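Local coordinates for E1 (PDB 3VX6), which acts as the E1-like enzyme of autophagy, activating Atg8 for conjugation to phosphatidylethanolamine and Atg12 for conjugation to Atg5, at residues Q99-K104 with L257-W262; I140-F145 with S212-N217. All blocks are in the same frame, centred on the assembly; numbering follows the deposited sequence.

Contact 1 of 2, residues Q99-K104 with L257-W262; sequences QFIKEK and LKVSGW
Lys-102 and Val-259 mark the closest pass of the two backbones, with 5.1 Å between their CA atoms, where one side of helix 99-104 lies against segment 257-262. The axes of the helix and of strand 260-262 come within 8.8 Å, with N-to-C directions 119° apart, so the strand runs across the helix. Ile-101 contributes the largest buried area. Its CG1 branch extends anti to the backbone N (chi1 -154°) and carries CD1 over one face of the Trp-262 indole, a CH-pi contact 3.7 Å from CD1 to the centroid of the five-membered ring. CG1 of Ile-101 also meets CG1 of Val-259 at 3.8 Å, while CG2 of Ile-101 lies near Trp-262 NE1. Val-259 straddles the helix backbone, one methyl against the carbonyl of Ile-101 and the other, CG2, 3.5 Å from CA of Lys-102. The far end of the indole reaches Phe-100: the six-membered rings lie obliquely, centroids 5.3 Å apart and planes at 32°, with CZ2 and CH2 of Trp-262 beside CD1 and CE1 of Phe-100. On its own helix, Lys-104 lays CD over the centre of one face of the Phe-100 ring. At Gly-261 a CB would jam against the carbonyl of Ser-260 and also crowd CD1 of Ile-101. The indole N-H is satisfied by the carbonyl of Lys-97 in helix 97-114, while Trp-139 meets the indole ring and Cys-141 touches both Ile-101 and Trp-262. Between the two segments the contact is one of van der Waals packing: methyl groups meet the indole, each other and backbone carbonyls, and the bond to Lys-97 adds a directional tie that is likely to limit how the indole can turn.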
loop_
_atom_site.group_PDB
_atom_site.type_symbol
_atom_site.label_atom_id
_atom_site.label_comp_id
_atom_site.label_asym_id
_atom_site.label_seq_id
_atom_site.Cartn_x
_atom_site.Cartn_y
_atom_site.Cartn_z
ATOM N N GLN A 99 -16.067 -1.242 7.198
ATOM C CA GLN A 99 -16.678 -1.876 6.047
ATOM C C GLN A 99 -15.951 -1.399 4.789
ATOM O O GLN A 99 -15.760 -2.150 3.824
ATOM C CB GLN A 99 -18.151 -1.496 5.972
ATOM C CG GLN A 99 -18.899 -2.077 4.781
ATOM C CD GLN A 99 -18.714 -3.582 4.648
ATOM O OE1 GLN A 99 -18.769 -4.324 5.638
ATOM N NE2 GLN A 99 -18.504 -4.042 3.417
ATOM N N PHE A 100 -15.529 -0.140 4.821
ATOM C CA PHE A 100 -14.842 0.465 3.694
ATOM C C PHE A 100 -13.498 -0.169 3.430
ATOM O O PHE A 100 -13.208 -0.581 2.317
ATOM C CB PHE A 100 -14.674 1.973 3.930
ATOM C CG PHE A 100 -13.745 2.641 2.963
ATOM C CD1 PHE A 100 -12.364 2.605 3.165
ATOM C CD2 PHE A 100 -14.246 3.304 1.844
ATOM C CE1 PHE A 100 -11.493 3.221 2.265
ATOM C CE2 PHE A 100 -13.387 3.919 0.942
ATOM C CZ PHE A 100 -12.004 3.879 1.150
ATOM N N ILE A 101 -12.669 -0.258 4.452
ATOM C CA ILE A 101 -11.359 -0.824 4.235
ATOM C C ILE A 101 -11.478 -2.326 3.966
ATOM O O ILE A 101 -10.651 -2.907 3.261
ATOM C CB ILE A 101 -10.427 -0.505 5.425
ATOM C CG1 ILE A 101 -8.978 -0.505 4.945
ATOM C CG2 ILE A 101 -10.646 -1.487 6.556
ATOM C CD1 ILE A 101 -8.005 -0.004 5.967
ATOM N N LYS A 102 -12.525 -2.949 4.504
ATOM C CA LYS A 102 -12.737 -4.372 4.285
ATOM C C LYS A 102 -12.958 -4.641 2.794
ATOM O O LYS A 102 -12.385 -5.571 2.222
ATOM C CB LYS A 102 -13.961 -4.849 5.053
ATOM C CG LYS A 102 -14.237 -6.334 4.899
ATOM C CD LYS A 102 -15.635 -6.671 5.368
ATOM C CE LYS A 102 -15.828 -8.183 5.552
ATOM N NZ LYS A 102 -17.256 -8.538 5.837
ATOM N N GLU A 103 -13.807 -3.829 2.172
ATOM C CA GLU A 103 -14.109 -3.990 0.758
ATOM C C GLU A 103 -12.904 -3.697 -0.106
ATOM O O GLU A 103 -12.590 -4.462 -1.013
ATOM C CB GLU A 103 -15.279 -3.088 0.356
ATOM C CG GLU A 103 -16.627 -3.635 0.802
ATOM C CD GLU A 103 -17.768 -2.684 0.515
ATOM O OE1 GLU A 103 -17.908 -2.249 -0.643
ATOM O OE2 GLU A 103 -18.532 -2.375 1.451
ATOM N N LYS A 104 -12.237 -2.581 0.169
ATOM C CA LYS A 104 -11.057 -2.212 -0.592
ATOM C C LYS A 104 -10.089 -3.371 -0.471
ATOM O O LYS A 104 -9.359 -3.684 -1.411
ATOM C CB LYS A 104 -10.438 -0.922 -0.042
ATOM C CG LYS A 104 -10.963 0.353 -0.703
ATOM C CD LYS A 104 -12.467 0.443 -0.654
ATOM C CE LYS A 104 -13.067 0.490 -2.052
ATOM N NZ LYS A 104 -14.565 0.271 -2.057
ATOM N N LEU A 257 -11.806 -12.236 5.709
ATOM C CA LEU A 257 -10.639 -11.409 5.434
ATOM C C LEU A 257 -10.564 -10.330 6.513
ATOM O O LEU A 257 -11.560 -9.666 6.787
ATOM C CB LEU A 257 -10.794 -10.760 4.059
ATOM C CG LEU A 257 -9.524 -10.430 3.291
ATOM C CD1 LEU A 257 -8.817 -11.726 2.934
ATOM C CD2 LEU A 257 -9.867 -9.635 2.046
ATOM N N LYS A 258 -9.406 -10.156 7.138
ATOM C CA LYS A 258 -9.283 -9.134 8.165
ATOM C C LYS A 258 -8.483 -7.980 7.589
ATOM O O LYS A 258 -7.274 -8.087 7.397
ATOM C CB LYS A 258 -8.593 -9.698 9.421
ATOM C CG LYS A 258 -8.658 -8.786 10.663
ATOM C CD LYS A 258 -7.593 -7.697 10.629
ATOM C CE LYS A 258 -7.655 -6.759 11.854
ATOM N NZ LYS A 258 -8.809 -5.798 11.859
ATOM N N VAL A 259 -9.154 -6.870 7.311
ATOM C CA VAL A 259 -8.462 -5.724 6.747
ATOM C C VAL A 259 -8.192 -4.576 7.721
ATOM O O VAL A 259 -9.019 -4.241 8.563
ATOM C CB VAL A 259 -9.230 -5.153 5.545
ATOM C CG1 VAL A 259 -8.310 -4.250 4.740
ATOM C CG2 VAL A 259 -9.794 -6.280 4.687
ATOM N N SER A 260 -7.012 -3.987 7.595
ATOM C CA SER A 260 -6.598 -2.848 8.403
ATOM C C SER A 260 -5.826 -1.968 7.435
ATOM O O SER A 260 -5.836 -2.231 6.232
ATOM C CB SER A 260 -5.700 -3.300 9.543
ATOM O OG SER A 260 -4.600 -4.028 9.041
ATOM N N GLY A 261 -5.173 -0.920 7.931
ATOM C CA GLY A 261 -4.412 -0.057 7.038
ATOM C C GLY A 261 -4.659 1.421 7.255
ATOM O O GLY A 261 -3.929 2.266 6.732
ATOM N N TRP A 262 -5.692 1.724 8.037
ATOM C CA TRP A 262 -6.066 3.099 8.361
ATOM C C TRP A 262 -4.953 3.766 9.144
ATOM O O TRP A 262 -4.520 3.244 10.164
ATOM C CB TRP A 262 -7.347 3.121 9.205
ATOM C CG TRP A 262 -8.604 2.893 8.429
ATOM C CD1 TRP A 262 -9.501 1.883 8.605
ATOM C CD2 TRP A 262 -9.127 3.716 7.381
ATOM N NE1 TRP A 262 -10.552 2.021 7.734
ATOM C CE2 TRP A 262 -10.350 3.136 6.967
ATOM C CE3 TRP A 262 -8.680 4.886 6.748
ATOM C CZ2 TRP A 262 -11.138 3.687 5.953
ATOM C CZ3 TRP A 262 -9.459 5.436 5.741
ATOM C CH2 TRP A 262 -10.679 4.834 5.349
#

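Contact 2 of 2, residues I140-F145 with S212-N217; sequences ICMPSF and SAVTKN
Ala-213 meets Ser-144 at the turn that leads into helix 215-225: Ser-144 OG, swung opposite its amide nitrogen (chi1 164°), donates to Ala-213 O at 2.7 Å from above the carbonyl plane. Val-214 follows, its CG2 lying 4.4 Å from CG of Met-142. Thr-215 faces away from the strand and closes the type I turn through its N to Ser-212 O, which also accepts from Thr-215 OG1. Lys-216 lays its aliphatic chain alongside Ser-144, with CD 3.4 Å from OG. Asn-217 then clasps residues 143-145 with its amide: ND2 donates to Pro-143 O (3.0 Å, nearly straight at 168°), and OD1 receives Phe-145 N at 3.2 Å from above its carbonyl plane. ND2 also binds Ile-120 O. The same amide is stacked on the Phe-145 ring, planes 24° apart, while Asn-217 CA sits over one ring face. A leucine in place of Asn-217 would probably leave Pro-143 O, Ile-120 O and Phe-145 N without these partners. The contact thus joins strand 135-144 to helix 215-225 and the turn before it, with Leu-108 of helix 97-114 touching Pro-143 and Phe-145, and Phe-201 of strand 198-202 touching Val-214.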
loop_
_atom_site.group_PDB
_atom_site.type_symbol
_atom_site.label_atom_id
_atom_site.label_comp_id
_atom_site.label_asym_id
_atom_site.label_seq_id
_atom_site.Cartn_x
_atom_site.Cartn_y
_atom_site.Cartn_z
ATOM N N ILE A 140 -6.263 8.460 5.601
ATOM C CA ILE A 140 -5.675 7.634 4.568
ATOM C C ILE A 140 -5.477 6.234 5.105
ATOM O O ILE A 140 -5.272 6.040 6.308
ATOM C CB ILE A 140 -4.320 8.189 4.107
ATOM C CG1 ILE A 140 -4.493 9.629 3.620
ATOM C CG2 ILE A 140 -3.757 7.322 2.994
ATOM C CD1 ILE A 140 -3.212 10.288 3.131
ATOM N N CYS A 141 -5.575 5.259 4.206
ATOM C CA CYS A 141 -5.376 3.864 4.559
ATOM C C CYS A 141 -4.758 3.165 3.365
ATOM O O CYS A 141 -5.005 3.524 2.218
ATOM C CB CYS A 141 -6.697 3.177 4.920
ATOM S SG CYS A 141 -7.718 2.637 3.519
ATOM N N MET A 142 -3.907 2.197 3.649
ATOM C CA MET A 142 -3.290 1.397 2.606
ATOM C C MET A 142 -3.734 0.015 3.065
ATOM O O MET A 142 -3.136 -0.561 3.968
ATOM C CB MET A 142 -1.773 1.536 2.651
ATOM C CG MET A 142 -1.079 0.835 1.510
ATOM S SD MET A 142 0.664 1.103 1.601
ATOM C CE MET A 142 0.900 2.501 0.509
ATOM N N PRO A 143 -4.811 -0.518 2.465
ATOM C CA PRO A 143 -5.332 -1.824 2.840
ATOM C C PRO A 143 -4.316 -2.924 2.973
ATOM O O PRO A 143 -3.500 -3.176 2.087
ATOM C CB PRO A 143 -6.370 -2.103 1.764
ATOM C CG PRO A 143 -6.856 -0.768 1.449
ATOM C CD PRO A 143 -5.556 -0.013 1.309
ATOM N N SER A 144 -4.390 -3.552 4.135
ATOM C CA SER A 144 -3.544 -4.657 4.529
ATOM C C SER A 144 -4.529 -5.751 4.930
ATOM O O SER A 144 -5.132 -5.705 6.000
ATOM C CB SER A 144 -2.680 -4.244 5.720
ATOM O OG SER A 144 -2.126 -5.386 6.345
ATOM N N PHE A 145 -4.711 -6.728 4.055
ATOM C CA PHE A 145 -5.639 -7.805 4.338
ATOM C C PHE A 145 -4.938 -9.111 4.630
ATOM O O PHE A 145 -3.759 -9.290 4.323
ATOM C CB PHE A 145 -6.578 -8.006 3.162
ATOM C CG PHE A 145 -5.868 -8.139 1.855
ATOM C CD1 PHE A 145 -5.517 -7.007 1.122
ATOM C CD2 PHE A 145 -5.546 -9.397 1.351
ATOM C CE1 PHE A 145 -4.859 -7.133 -0.096
ATOM C CE2 PHE A 145 -4.893 -9.530 0.143
ATOM C CZ PHE A 145 -4.547 -8.401 -0.587
ATOM N N SER A 212 6.374 -3.715 5.497
ATOM C CA SER A 212 5.155 -2.949 5.638
ATOM C C SER A 212 3.972 -3.908 5.766
ATOM O O SER A 212 3.999 -5.017 5.230
ATOM C CB SER A 212 4.993 -2.023 4.432
ATOM O OG SER A 212 5.420 -2.667 3.246
ATOM N N ALA A 213 2.947 -3.481 6.500
ATOM C CA ALA A 213 1.753 -4.289 6.701
ATOM C C ALA A 213 1.182 -4.761 5.365
ATOM O O ALA A 213 0.349 -5.664 5.309
ATOM C CB ALA A 213 0.700 -3.472 7.470
ATOM N N VAL A 214 1.640 -4.151 4.285
ATOM C CA VAL A 214 1.152 -4.491 2.949
ATOM C C VAL A 214 1.657 -5.858 2.463
ATOM O O VAL A 214 1.153 -6.421 1.496
ATOM C CB VAL A 214 1.535 -3.378 1.952
ATOM C CG1 VAL A 214 2.898 -3.662 1.345
ATOM C CG2 VAL A 214 0.449 -3.220 0.923
ATOM N N THR A 215 2.656 -6.387 3.157
ATOM C CA THR A 215 3.205 -7.702 2.841
ATOM C C THR A 215 2.152 -8.814 2.997
ATOM O O THR A 215 2.235 -9.877 2.359
ATOM C CB THR A 215 4.380 -8.053 3.774
ATOM O OG1 THR A 215 5.349 -6.997 3.764
ATOM C CG2 THR A 215 5.053 -9.347 3.324
ATOM N N LYS A 216 1.178 -8.569 3.868
ATOM C CA LYS A 216 0.124 -9.530 4.116
ATOM C C LYS A 216 -0.643 -9.798 2.860
ATOM O O LYS A 216 -1.105 -10.909 2.630
ATOM C CB LYS A 216 -0.821 -8.987 5.167
ATOM C CG LYS A 216 -0.261 -8.978 6.588
ATOM C CD LYS A 216 -1.293 -8.411 7.576
ATOM C CE LYS A 216 -0.744 -8.414 8.986
ATOM N NZ LYS A 216 -1.372 -7.227 9.659
ATOM N N ASN A 217 -0.823 -8.732 2.093
ATOM C CA ASN A 217 -1.491 -8.798 0.809
ATOM C C ASN A 217 -0.764 -9.875 -0.013
ATOM O O ASN A 217 -1.356 -10.886 -0.398
ATOM C CB ASN A 217 -1.383 -7.433 0.119
ATOM C CG ASN A 217 -1.978 -6.312 0.953
ATOM O OD1 ASN A 217 -2.181 -6.462 2.162
ATOM N ND2 ASN A 217 -2.258 -5.186 0.315
#

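In the fold
The centres of contact 1 and contact 2 lie about 9 Å apart, connected by strands 135-144 and 260-262, antiparallel neighbours in one mixed sheet. Ser-260 O with Ser-144 N and Gly-261 O with Met-142 N are probable hydrogen bonds between the two sites. Along the chain the order is 99-104, 140-145, 212-217 and 257-262, so contact 2 falls between the segments of contact 1. Helix 97-114 packs on this pair of strands, and helix 215-225 meets strand 135-144 around Ser-144. Contact 2 is buried about 5 Å from the centre of the chain, contact 1 partly buried about 12 Å out; together they tie this sheet to helices from both halves of the Atg7 N-terminal region.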